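Local coordinates for pesticidal crystal protein Cry2Aa (Bacillus thuringiensis serovar kurstaki, PDB 1I5P) that promotes colloid-osmotic lysis by binding to the midgut epithelial cells of dipteran (Aedes aegypti) and lepidopteran (Manduca sexta) larvae, at residues 75-80 with 181-186; 275-280 with 414-419; 395-398 with 404-407; 543-548 with 557-562; 603-608 with 622-627. All coordinates share one frame; numbering follows the deposited sequence.

Interaction 1. Residues 75-80 with 181-186; sequences SELWGI and ANMHLS
Leu77 points straight across at helix 181-186, and its CD2 methyl settles among Asn182, Met183 and Ser186, three residues within about one turn. With CG anti to the backbone N (chi1 171°), the isobutyl group extends off its helix toward the partner. The methyl lies 3.8 Å from Ser186 OG. It stands equally far from the backbone and from the side chain of Met183, at 4.0 Å from both Met183 CA and Met183 CG. Met183 leaves its helix obliquely to the contact, giving Leu77 a methylene while the rest of its chain runs on to Leu120 and Ile124 of helix 107-135. Asn182 does face Leu77, but its amide is engaged elsewhere, OD1 accepting from Trp259 NE1. The two segments run almost antiparallel, at 165°, with their axes 10.4 Å apart, so one long branched side chain is what spans the gap. Behind Leu77 lie Val57 and Phe60 of helix 53-65. This is plain packing within the N-terminal helical bundle, where helix 74-81 lies against the long helix 170-193. A hydroxyl can sit in such an apolar seam because Ser186 OG bonds back to Asn182 O, a short bond of 2.5 Å, while Ser186 N reaches that oxygen from the opposite face of its plane. The serine thus satisfies its polarity within its own helix and meets leucine through van der Waals contact.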
# COMPACT_ATOMS: atom_id res chain seq x y z
N SER A 75 15.35 -3.02 19.81
CA SER A 75 14.85 -3.00 21.18
C SER A 75 13.36 -2.64 21.28
O SER A 75 12.60 -3.32 21.96
CB SER A 75 15.66 -2.03 22.04
OG SER A 75 15.22 -2.10 23.38
N GLU A 76 12.95 -1.57 20.60
CA GLU A 76 11.55 -1.18 20.65
C GLU A 76 10.69 -2.15 19.85
O GLU A 76 9.56 -2.44 20.23
CB GLU A 76 11.39 0.26 20.15
CG GLU A 76 11.95 1.29 21.12
CD GLU A 76 12.03 2.69 20.55
OE1 GLU A 76 12.58 3.58 21.23
OE2 GLU A 76 11.54 2.90 19.42
N LEU A 77 11.23 -2.65 18.74
CA LEU A 77 10.48 -3.60 17.93
C LEU A 77 10.09 -4.81 18.78
O LEU A 77 8.94 -5.24 18.77
CB LEU A 77 11.31 -4.07 16.74
CG LEU A 77 10.68 -5.23 15.96
CD1 LEU A 77 9.31 -4.83 15.43
CD2 LEU A 77 11.61 -5.62 14.82
N TRP A 78 11.07 -5.34 19.51
CA TRP A 78 10.87 -6.49 20.38
C TRP A 78 9.73 -6.21 21.36
O TRP A 78 8.90 -7.09 21.63
CB TRP A 78 12.16 -6.78 21.17
CG TRP A 78 12.07 -7.94 22.11
CD1 TRP A 78 12.37 -9.25 21.83
CD2 TRP A 78 11.67 -7.91 23.49
NE1 TRP A 78 12.18 -10.03 22.95
CE2 TRP A 78 11.75 -9.23 23.98
CE3 TRP A 78 11.25 -6.89 24.36
CZ2 TRP A 78 11.43 -9.57 25.30
CZ3 TRP A 78 10.93 -7.22 25.67
CH2 TRP A 78 11.02 -8.55 26.13
N GLY A 79 9.69 -4.99 21.87
CA GLY A 79 8.66 -4.60 22.82
C GLY A 79 7.25 -4.53 22.25
O GLY A 79 6.28 -4.54 23.00
N ILE A 80 7.15 -4.46 20.93
CA ILE A 80 5.85 -4.39 20.27
C ILE A 80 5.37 -5.78 19.84
O ILE A 80 4.23 -6.17 20.14
CB ILE A 80 5.92 -3.51 19.00
CG1 ILE A 80 6.19 -2.05 19.40
CG2 ILE A 80 4.63 -3.63 18.21
CD1 ILE A 80 6.47 -1.13 18.22
N ALA A 181 11.84 -11.83 9.78
CA ALA A 181 12.75 -11.17 8.87
C ALA A 181 12.89 -9.72 9.33
O ALA A 181 13.97 -9.13 9.24
CB ALA A 181 12.21 -11.23 7.43
N ASN A 182 11.80 -9.15 9.83
CA ASN A 182 11.82 -7.77 10.33
C ASN A 182 12.85 -7.66 11.44
O ASN A 182 13.64 -6.71 11.49
CB ASN A 182 10.46 -7.37 10.92
CG ASN A 182 9.49 -6.86 9.88
OD1 ASN A 182 9.88 -6.51 8.77
ND2 ASN A 182 8.21 -6.79 10.24
N MET A 183 12.85 -8.64 12.34
CA MET A 183 13.77 -8.65 13.46
C MET A 183 15.23 -8.77 13.04
O MET A 183 16.08 -8.03 13.53
CB MET A 183 13.40 -9.79 14.42
CG MET A 183 12.02 -9.63 15.05
SD MET A 183 11.47 -11.12 15.91
CE MET A 183 9.75 -11.22 15.40
N HIS A 184 15.52 -9.68 12.12
CA HIS A 184 16.89 -9.87 11.66
C HIS A 184 17.43 -8.66 10.90
O HIS A 184 18.54 -8.20 11.16
CB HIS A 184 16.98 -11.11 10.76
CG HIS A 184 18.39 -11.53 10.46
ND1 HIS A 184 18.71 -12.40 9.44
CD2 HIS A 184 19.57 -11.20 11.05
CE1 HIS A 184 20.02 -12.58 9.41
NE2 HIS A 184 20.56 -11.87 10.38
N LEU A 185 16.64 -8.14 9.96
CA LEU A 185 17.07 -6.99 9.17
C LEU A 185 17.20 -5.74 10.02
O LEU A 185 18.09 -4.92 9.79
CB LEU A 185 16.09 -6.76 8.01
CG LEU A 185 16.14 -7.81 6.90
CD1 LEU A 185 15.10 -7.50 5.83
CD2 LEU A 185 17.54 -7.85 6.28
N SER A 186 16.31 -5.60 11.01
CA SER A 186 16.35 -4.46 11.91
C SER A 186 17.64 -4.54 12.73
O SER A 186 18.29 -3.52 13.00
CB SER A 186 15.14 -4.48 12.85
OG SER A 186 13.93 -4.27 12.14

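Interaction 2. Residues 275-280 with 414-419; sequences LYASGS and NSNYFP
Leu275 and Phe418 meet inside the beta-prism domain, where strand 275-278 of one sheet runs opposite a segment that joins another sheet weakly, at about 415-416. The directions of the two segments differ by 173°, and alternate residues of both, Leu275 and Ala277 against Phe418 and Asn416, turn inward. Phe418 keeps CG beside its backbone N (chi1 -53°), which offers a ring face to Leu275. Leu275 CD1 sits over the centre of that face as a CH-pi contact, 3.7 Å from the ring centroid and only 9° off the normal. The leucine supplies a compact methyl and the phenylalanine a flat face to receive it, while His468 meets the ring edge-to-face. Next along, Ala277 is small enough to let the Asn416 amide lie flat against it: Ala277 CB stands over the amide, 3.5 Å from Asn416 CG. Asn416 ND2 is turned to Ser376 OG, tying the residue to its own sheet. At the more open end water takes over from side-chain packing. One molecule links Ser278 O with Asn416 OD1; a second lies 2.6 Å from Ser280 OG and accepts from Asn414 ND2 at 2.9 Å.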
# COMPACT_ATOMS: atom_id res chain seq x y z
N LEU A 275 -4.82 -0.91 -0.97
CA LEU A 275 -5.54 -2.03 -0.39
C LEU A 275 -6.88 -1.87 -1.10
O LEU A 275 -7.50 -0.82 -1.00
CB LEU A 275 -5.72 -1.89 1.12
CG LEU A 275 -4.48 -1.97 2.01
CD1 LEU A 275 -4.90 -1.89 3.47
CD2 LEU A 275 -3.73 -3.27 1.75
N TYR A 276 -7.32 -2.89 -1.83
CA TYR A 276 -8.59 -2.81 -2.54
C TYR A 276 -9.67 -3.60 -1.84
O TYR A 276 -9.44 -4.72 -1.39
CB TYR A 276 -8.46 -3.33 -3.97
CG TYR A 276 -7.28 -2.80 -4.72
CD1 TYR A 276 -6.06 -3.47 -4.70
CD2 TYR A 276 -7.37 -1.61 -5.44
CE1 TYR A 276 -4.96 -2.97 -5.40
CE2 TYR A 276 -6.28 -1.10 -6.13
CZ TYR A 276 -5.08 -1.77 -6.11
OH TYR A 276 -4.02 -1.25 -6.81
N ALA A 277 -10.86 -3.01 -1.77
CA ALA A 277 -11.98 -3.66 -1.14
C ALA A 277 -13.18 -3.70 -2.07
O ALA A 277 -13.44 -2.73 -2.79
CB ALA A 277 -12.35 -2.92 0.14
N SER A 278 -13.88 -4.82 -2.08
CA SER A 278 -15.07 -4.98 -2.89
C SER A 278 -16.10 -5.61 -1.96
O SER A 278 -15.74 -6.10 -0.89
CB SER A 278 -14.82 -5.87 -4.13
OG SER A 278 -14.70 -7.24 -3.79
N GLY A 279 -17.37 -5.59 -2.35
CA GLY A 279 -18.39 -6.12 -1.48
C GLY A 279 -18.60 -7.63 -1.44
O GLY A 279 -18.28 -8.35 -2.39
N SER A 280 -19.12 -8.09 -0.31
CA SER A 280 -19.45 -9.49 -0.10
C SER A 280 -20.93 -9.56 -0.44
O SER A 280 -21.56 -8.54 -0.71
CB SER A 280 -19.26 -9.88 1.37
OG SER A 280 -17.91 -9.73 1.77
N ASN A 414 -20.41 -5.45 5.99
CA ASN A 414 -19.04 -5.06 6.34
C ASN A 414 -18.68 -3.71 5.76
O ASN A 414 -19.00 -3.41 4.61
CB ASN A 414 -18.02 -6.07 5.81
CG ASN A 414 -18.15 -7.44 6.43
OD1 ASN A 414 -18.39 -7.58 7.62
ND2 ASN A 414 -17.96 -8.47 5.61
N SER A 415 -18.01 -2.89 6.56
CA SER A 415 -17.55 -1.59 6.07
C SER A 415 -16.06 -1.78 5.86
O SER A 415 -15.41 -2.55 6.57
CB SER A 415 -17.81 -0.48 7.09
OG SER A 415 -16.80 -0.45 8.09
N ASN A 416 -15.51 -1.09 4.87
CA ASN A 416 -14.10 -1.20 4.56
C ASN A 416 -13.37 0.05 5.03
O ASN A 416 -13.70 1.16 4.65
CB ASN A 416 -13.93 -1.40 3.05
CG ASN A 416 -14.83 -2.50 2.53
OD1 ASN A 416 -14.62 -3.68 2.83
ND2 ASN A 416 -15.86 -2.13 1.77
N TYR A 417 -12.36 -0.17 5.86
CA TYR A 417 -11.59 0.93 6.43
C TYR A 417 -10.33 0.38 7.10
O TYR A 417 -10.35 -0.72 7.64
CB TYR A 417 -12.45 1.65 7.47
CG TYR A 417 -11.68 2.58 8.38
CD1 TYR A 417 -11.33 3.86 7.95
CD2 TYR A 417 -11.26 2.17 9.65
CE1 TYR A 417 -10.59 4.71 8.76
CE2 TYR A 417 -10.51 3.02 10.47
CZ TYR A 417 -10.18 4.28 10.01
OH TYR A 417 -9.40 5.11 10.79
N PHE A 418 -9.25 1.15 7.05
CA PHE A 418 -8.00 0.76 7.69
C PHE A 418 -7.39 2.02 8.31
O PHE A 418 -7.35 3.06 7.67
CB PHE A 418 -7.02 0.15 6.67
CG PHE A 418 -7.60 -0.98 5.88
CD1 PHE A 418 -8.27 -0.74 4.68
CD2 PHE A 418 -7.49 -2.30 6.33
CE1 PHE A 418 -8.82 -1.79 3.93
CE2 PHE A 418 -8.04 -3.35 5.60
CZ PHE A 418 -8.71 -3.10 4.40
N PRO A 419 -6.89 1.92 9.56
CA PRO A 419 -6.28 3.07 10.25
C PRO A 419 -5.24 3.75 9.40
O PRO A 419 -4.41 3.08 8.78
CB PRO A 419 -5.68 2.43 11.51
CG PRO A 419 -6.66 1.33 11.80
CD PRO A 419 -6.84 0.72 10.41
O HOH W 1 -15.56 -5.86 1.85
O HOH W 2 -17.57 -7.41 2.92

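Interaction 3. Residues 395-398 with 404-407; sequences TESF and LRCG
Phe398 and Cys406 form the hydrogen-bonded pair of a short antiparallel hairpin. Phe398 N gives a nearly straight bond of 2.6 Å to Cys406 O, and Cys406 N returns one of 2.9 Å to Phe398 O. Cys406 O carries a second donor, Ser397 OG, at 3.0 Å. This hydroxyl arrives from above the carbonyl plane, 58° out of it, whereas Phe398 N comes in nearly head-on, so the two donors do not compete for one direction. Ser397 can do this because its OG stands anti to its own backbone N (chi1 174°), swung toward the partner strand. The same hydroxyl rests 3.2 Å from Arg405 CG, on the aliphatic part of a side chain whose guanidinium goes on to Gln399 OE1 and a cation-pi contact with Trp377. Ser397 and Gly407 make the non-hydrogen-bonded pair, drawn together until Ser397 CA and Gly407 CA are 3.9 Å apart. Gly407, having no side chain, allows this close approach, and its CA lies 3.2 Å from Glu396 O. On the other strand Glu396 and Ser397 both face Trp377 as a G1 beta bulge. Phe398 and Cys406 share a face of the sheet; the cysteine is tied by a disulfide to Cys362, and the phenylalanine packs on Ser376 and on Leu464 of strand 462-469. In this four-stranded antiparallel sheet of the middle domain, strand 405-407 is one of the two edge strands, and strand 397-400 separates it from strand 373-377.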
# COMPACT_ATOMS: atom_id res chain seq x y z
N THR A 395 -25.37 -1.60 -1.52
CA THR A 395 -25.03 -0.51 -0.61
C THR A 395 -24.33 0.58 -1.42
O THR A 395 -24.95 1.59 -1.77
CB THR A 395 -24.09 -0.99 0.53
OG1 THR A 395 -23.11 -1.90 -0.00
CG2 THR A 395 -24.89 -1.69 1.63
N GLU A 396 -23.07 0.35 -1.74
CA GLU A 396 -22.29 1.30 -2.53
C GLU A 396 -22.34 2.67 -1.86
O GLU A 396 -22.74 3.66 -2.48
CB GLU A 396 -22.87 1.40 -3.95
CG GLU A 396 -23.31 0.08 -4.58
CD GLU A 396 -22.17 -0.91 -4.78
OE1 GLU A 396 -20.99 -0.50 -4.73
OE2 GLU A 396 -22.45 -2.11 -5.01
N SER A 397 -21.93 2.71 -0.59
CA SER A 397 -21.95 3.95 0.18
C SER A 397 -20.55 4.32 0.67
O SER A 397 -19.68 3.47 0.80
CB SER A 397 -22.90 3.79 1.37
OG SER A 397 -22.84 4.92 2.23
N PHE A 398 -20.35 5.60 0.95
CA PHE A 398 -19.06 6.08 1.41
C PHE A 398 -19.21 7.14 2.48
O PHE A 398 -20.19 7.89 2.50
CB PHE A 398 -18.25 6.63 0.23
CG PHE A 398 -18.08 5.65 -0.91
CD1 PHE A 398 -19.10 5.46 -1.84
CD2 PHE A 398 -16.93 4.88 -1.03
CE1 PHE A 398 -18.97 4.53 -2.87
CE2 PHE A 398 -16.79 3.95 -2.06
CZ PHE A 398 -17.82 3.77 -2.98
N LEU A 404 -19.91 12.44 7.33
CA LEU A 404 -20.77 12.65 6.16
C LEU A 404 -20.79 11.39 5.32
O LEU A 404 -19.75 10.91 4.88
CB LEU A 404 -20.26 13.82 5.32
CG LEU A 404 -20.63 15.25 5.75
CD1 LEU A 404 -21.62 15.81 4.75
CD2 LEU A 404 -21.21 15.27 7.16
N ARG A 405 -21.98 10.87 5.09
CA ARG A 405 -22.14 9.65 4.31
C ARG A 405 -23.07 9.81 3.13
O ARG A 405 -24.09 10.49 3.20
CB ARG A 405 -22.66 8.54 5.21
CG ARG A 405 -22.87 7.21 4.52
CD ARG A 405 -23.56 6.27 5.48
NE ARG A 405 -22.81 6.18 6.73
CZ ARG A 405 -23.28 5.64 7.86
NH1 ARG A 405 -24.50 5.14 7.90
NH2 ARG A 405 -22.50 5.59 8.93
N CYS A 406 -22.70 9.20 2.02
CA CYS A 406 -23.54 9.23 0.85
C CYS A 406 -23.28 7.97 -0.00
O CYS A 406 -22.38 7.16 0.29
CB CYS A 406 -23.32 10.54 0.08
SG CYS A 406 -21.69 10.84 -0.69
N GLY A 407 -24.12 7.76 -1.01
CA GLY A 407 -23.98 6.59 -1.84
C GLY A 407 -25.32 6.18 -2.42
O GLY A 407 -26.29 6.94 -2.34

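Interaction 4. Residues 543-548 with 557-562; sequences YNLYLR and IRVTIN
Leu545 and Val559 approach tip to tip because each extends one branch away from its strand: Leu545 has CG anti to the backbone N (chi1 174°), and Val559 places CG1 in the same relation. Leu545 CD2 consequently meets Val559 CG1 at 3.8 Å. Leu547 takes the other course, with CG beside the backbone N (chi1 -66°), and its side chain slides past its partners. Its CD1 methyl is shared between two residues of the second strand, lying 4.0 Å from Ile557 CG2 and equally far from Val559 CG2. Val559 thus serves both leucines, one methyl for each. Beta-branched residues suit the extended strand 557-561, while the longer leucines reach across between the two layers. The strand axes lie 10.8 Å apart and their directions differ by 142°, as befits facing layers of a sandwich rather than neighbours in a sheet. This is the hydrophobic core of the C-terminal jelly roll. Leu605 of strand 602-610 packs on both Leu545 and Val559, and Ile592 of strand 585-597 touches Leu547 and Val559. Strand 541-550 lies between strands 585-597 and 617-626 in one layer, and strand 555-561 between 564-571 and 602-610 in the other.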
# COMPACT_ATOMS: atom_id res chain seq x y z
N TYR A 543 18.11 18.41 -1.39
CA TYR A 543 18.16 16.96 -1.26
C TYR A 543 18.86 16.31 -2.43
O TYR A 543 18.99 16.91 -3.50
CB TYR A 543 16.74 16.37 -1.22
CG TYR A 543 15.83 16.84 -0.10
CD1 TYR A 543 15.09 18.01 -0.22
CD2 TYR A 543 15.70 16.09 1.07
CE1 TYR A 543 14.22 18.43 0.80
CE2 TYR A 543 14.84 16.50 2.10
CZ TYR A 543 14.11 17.67 1.95
OH TYR A 543 13.28 18.07 2.98
N ASN A 544 19.30 15.08 -2.23
CA ASN A 544 19.89 14.30 -3.31
C ASN A 544 18.69 13.54 -3.85
O ASN A 544 17.97 12.88 -3.10
CB ASN A 544 20.93 13.30 -2.80
CG ASN A 544 22.29 13.92 -2.62
OD1 ASN A 544 22.74 14.72 -3.44
ND2 ASN A 544 22.97 13.53 -1.55
N LEU A 545 18.46 13.66 -5.15
CA LEU A 545 17.35 12.97 -5.77
C LEU A 545 17.79 11.59 -6.22
O LEU A 545 18.77 11.45 -6.96
CB LEU A 545 16.83 13.76 -6.98
CG LEU A 545 15.74 13.08 -7.82
CD1 LEU A 545 14.47 12.92 -7.00
CD2 LEU A 545 15.47 13.93 -9.06
N TYR A 546 17.06 10.58 -5.76
CA TYR A 546 17.33 9.20 -6.12
C TYR A 546 16.11 8.66 -6.85
O TYR A 546 14.98 8.86 -6.41
CB TYR A 546 17.57 8.33 -4.88
CG TYR A 546 18.90 8.55 -4.18
CD1 TYR A 546 19.05 9.58 -3.26
CD2 TYR A 546 19.99 7.71 -4.43
CE1 TYR A 546 20.27 9.78 -2.60
CE2 TYR A 546 21.21 7.90 -3.78
CZ TYR A 546 21.34 8.94 -2.86
OH TYR A 546 22.54 9.14 -2.23
N LEU A 547 16.34 8.01 -7.98
CA LEU A 547 15.23 7.42 -8.71
C LEU A 547 15.39 5.91 -8.63
O LEU A 547 16.42 5.38 -9.04
CB LEU A 547 15.22 7.87 -10.17
CG LEU A 547 14.94 9.35 -10.44
CD1 LEU A 547 14.77 9.58 -11.93
CD2 LEU A 547 13.68 9.80 -9.70
N ARG A 548 14.40 5.25 -8.06
CA ARG A 548 14.42 3.80 -7.98
C ARG A 548 13.81 3.34 -9.29
O ARG A 548 12.65 3.65 -9.59
CB ARG A 548 13.59 3.29 -6.79
CG ARG A 548 13.46 1.77 -6.75
CD ARG A 548 13.08 1.25 -5.36
NE ARG A 548 14.17 1.41 -4.40
CZ ARG A 548 14.15 0.91 -3.16
NH1 ARG A 548 13.11 0.22 -2.73
NH2 ARG A 548 15.19 1.11 -2.36
N ILE A 557 18.10 8.46 -18.69
CA ILE A 557 17.22 9.29 -17.88
C ILE A 557 17.63 10.76 -17.93
O ILE A 557 18.79 11.09 -17.71
CB ILE A 557 17.23 8.83 -16.41
CG1 ILE A 557 16.89 7.34 -16.31
CG2 ILE A 557 16.21 9.63 -15.61
CD1 ILE A 557 16.99 6.78 -14.91
N ARG A 558 16.66 11.62 -18.21
CA ARG A 558 16.89 13.06 -18.26
C ARG A 558 15.94 13.73 -17.28
O ARG A 558 14.73 13.75 -17.49
CB ARG A 558 16.67 13.60 -19.67
CG ARG A 558 17.79 13.25 -20.65
CD ARG A 558 17.50 13.80 -22.04
NE ARG A 558 18.65 13.66 -22.94
CZ ARG A 558 19.07 12.51 -23.45
NH1 ARG A 558 18.45 11.37 -23.16
NH2 ARG A 558 20.13 12.49 -24.26
N VAL A 559 16.51 14.25 -16.20
CA VAL A 559 15.72 14.91 -15.17
C VAL A 559 15.89 16.42 -15.25
O VAL A 559 17.01 16.93 -15.27
CB VAL A 559 16.13 14.43 -13.77
CG1 VAL A 559 15.29 15.13 -12.71
CG2 VAL A 559 15.97 12.92 -13.67
N THR A 560 14.77 17.13 -15.30
CA THR A 560 14.80 18.58 -15.37
C THR A 560 14.07 19.14 -14.16
O THR A 560 12.89 18.87 -13.94
CB THR A 560 14.14 19.09 -16.66
OG1 THR A 560 14.77 18.48 -17.79
CG2 THR A 560 14.30 20.60 -16.77
N ILE A 561 14.81 19.92 -13.37
CA ILE A 561 14.27 20.54 -12.17
C ILE A 561 15.19 21.70 -11.79
O ILE A 561 16.41 21.60 -11.91
CB ILE A 561 14.20 19.51 -11.02
CG1 ILE A 561 13.58 20.14 -9.78
CG2 ILE A 561 15.59 18.94 -10.73
CD1 ILE A 561 13.23 19.13 -8.70
N ASN A 562 14.60 22.81 -11.34
CA ASN A 562 15.38 23.99 -10.96
C ASN A 562 16.16 24.53 -12.15
O ASN A 562 17.22 25.13 -11.98
CB ASN A 562 16.38 23.63 -9.85
CG ASN A 562 15.70 23.13 -8.58
OD1 ASN A 562 16.26 22.30 -7.86
ND2 ASN A 562 14.51 23.64 -8.29

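Interaction 5. Residues 603-608 with 622-627; sequences VTLDIN and IMFVPT
Leu605 is the first residue of strand 603-608 to reach strand 622-626, and its CD2 methyl does so twice. With CG anti to the backbone N (chi1 165°), the side chain is carried into the interior, where CD2 comes within 3.8 Å of Ile622 CG2 and 4.1 Å of Phe624 CZ. Leucine and isoleucine slide past one another here, coming from opposite sides, while the phenylalanine extends its ring far enough to bring CZ to the same methyl. The same ring stacks on Phe494. Asp606 comes next and points away from the core, its carboxylate in a salt bridge with Arg533 of the adjacent strand 530-537. Apolar residues turned inward and polar ones outward fit a sandwich layer: the two strands lie in opposing sheets of the jelly roll, their axes 11.5 Å apart and their directions at 127°. Ile607 turns inward again and meets Ile622 tip to tip, Ile607 CD1 standing 4.0 Å from Ile622 CD1. Ile622 therefore divides its branches, CG2 going to Leu605 and the longer CG1-CD1 arm to Ile607, a division that a beta-branched residue makes easy. Tyr534 of strand 530-537 touches both isoleucines. At Asn608 the chain is polar and faces outward once more, with ND2 bonded to Asn529 OD1 and Thr531 OG1.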
# COMPACT_ATOMS: atom_id res chain seq x y z
N VAL A 603 7.33 23.22 -7.18
CA VAL A 603 8.44 22.79 -8.01
C VAL A 603 8.05 21.65 -8.95
O VAL A 603 7.41 20.69 -8.53
CB VAL A 603 9.61 22.32 -7.14
CG1 VAL A 603 10.81 21.99 -8.00
CG2 VAL A 603 9.94 23.39 -6.11
N THR A 604 8.44 21.75 -10.21
CA THR A 604 8.12 20.70 -11.17
C THR A 604 9.35 19.81 -11.37
O THR A 604 10.48 20.29 -11.43
CB THR A 604 7.71 21.27 -12.55
OG1 THR A 604 8.82 21.99 -13.12
CG2 THR A 604 6.52 22.20 -12.42
N LEU A 605 9.10 18.51 -11.44
CA LEU A 605 10.16 17.53 -11.64
C LEU A 605 9.82 16.76 -12.90
O LEU A 605 8.84 16.00 -12.92
CB LEU A 605 10.23 16.56 -10.45
CG LEU A 605 11.04 15.28 -10.67
CD1 LEU A 605 12.51 15.61 -10.89
CD2 LEU A 605 10.88 14.36 -9.46
N ASP A 606 10.59 16.96 -13.96
CA ASP A 606 10.34 16.25 -15.20
C ASP A 606 11.31 15.10 -15.37
O ASP A 606 12.53 15.27 -15.32
CB ASP A 606 10.45 17.20 -16.40
CG ASP A 606 9.37 18.26 -16.40
OD1 ASP A 606 8.22 17.93 -16.06
OD2 ASP A 606 9.68 19.43 -16.75
N ILE A 607 10.75 13.91 -15.55
CA ILE A 607 11.55 12.71 -15.73
C ILE A 607 11.33 12.17 -17.14
O ILE A 607 10.26 11.64 -17.45
CB ILE A 607 11.18 11.63 -14.69
CG1 ILE A 607 11.37 12.19 -13.27
CG2 ILE A 607 12.04 10.40 -14.88
CD1 ILE A 607 11.05 11.21 -12.15
N ASN A 608 12.33 12.34 -18.00
CA ASN A 608 12.25 11.87 -19.37
C ASN A 608 13.09 10.62 -19.57
O ASN A 608 14.25 10.57 -19.18
CB ASN A 608 12.71 12.98 -20.33
CG ASN A 608 12.82 12.49 -21.77
OD1 ASN A 608 13.84 11.92 -22.16
ND2 ASN A 608 11.77 12.71 -22.55
N ILE A 622 10.44 7.67 -6.37
CA ILE A 622 11.11 8.96 -6.45
C ILE A 622 11.39 9.32 -5.00
O ILE A 622 10.47 9.50 -4.21
CB ILE A 622 10.17 10.03 -7.08
CG1 ILE A 622 9.78 9.59 -8.49
CG2 ILE A 622 10.87 11.39 -7.12
CD1 ILE A 622 8.59 10.37 -9.07
N MET A 623 12.66 9.42 -4.65
CA MET A 623 12.99 9.74 -3.27
C MET A 623 14.01 10.85 -3.09
O MET A 623 15.08 10.84 -3.70
CB MET A 623 13.46 8.50 -2.52
CG MET A 623 14.44 7.67 -3.28
SD MET A 623 13.66 6.20 -3.97
CE MET A 623 15.10 5.13 -4.05
N PHE A 624 13.64 11.81 -2.24
CA PHE A 624 14.50 12.94 -1.92
C PHE A 624 15.12 12.62 -0.56
O PHE A 624 14.41 12.41 0.43
CB PHE A 624 13.70 14.23 -1.85
CG PHE A 624 13.03 14.60 -3.14
CD1 PHE A 624 11.86 13.97 -3.53
CD2 PHE A 624 13.59 15.55 -3.99
CE1 PHE A 624 11.25 14.27 -4.75
CE2 PHE A 624 12.99 15.87 -5.21
CZ PHE A 624 11.82 15.22 -5.58
N VAL A 625 16.44 12.57 -0.53
CA VAL A 625 17.16 12.24 0.68
C VAL A 625 18.09 13.39 1.09
O VAL A 625 18.71 14.02 0.24
CB VAL A 625 17.99 10.95 0.46
CG1 VAL A 625 18.68 10.53 1.74
CG2 VAL A 625 17.07 9.85 -0.06
N PRO A 626 18.17 13.68 2.40
CA PRO A 626 19.04 14.77 2.85
C PRO A 626 20.43 14.52 2.28
O PRO A 626 20.95 13.40 2.34
CB PRO A 626 18.97 14.64 4.36
CG PRO A 626 17.52 14.26 4.55
CD PRO A 626 17.39 13.15 3.53
N THR A 627 21.01 15.57 1.71
CA THR A 627 22.32 15.49 1.07
C THR A 627 23.46 14.90 1.91
O THR A 627 24.39 14.33 1.37
CB THR A 627 22.76 16.88 0.57
OG1 THR A 627 23.05 17.73 1.68
CG2 THR A 627 21.64 17.51 -0.25

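From the N terminus, interaction 1 comes first, closing a mostly helical loop of a hundred residues within the bundle domain. Interaction 2 opens only after it and closes a long, strand-rich loop of 133 residues across the beta prism; interaction 3, a tight hairpin with five residues between its segments, falls wholly inside that span, its centre 13 Å from that of interaction 2. Interactions 4 and 5 follow in series in the C-terminal jelly roll, closing loops of eight and thirteen residues, and no two contacts cross. These last two touch: strands 541-550 and 617-626 are neighbours in one sheet, 555-561 and 602-610 in the other, so both contacts join the same two layers, their centres 4 Å apart.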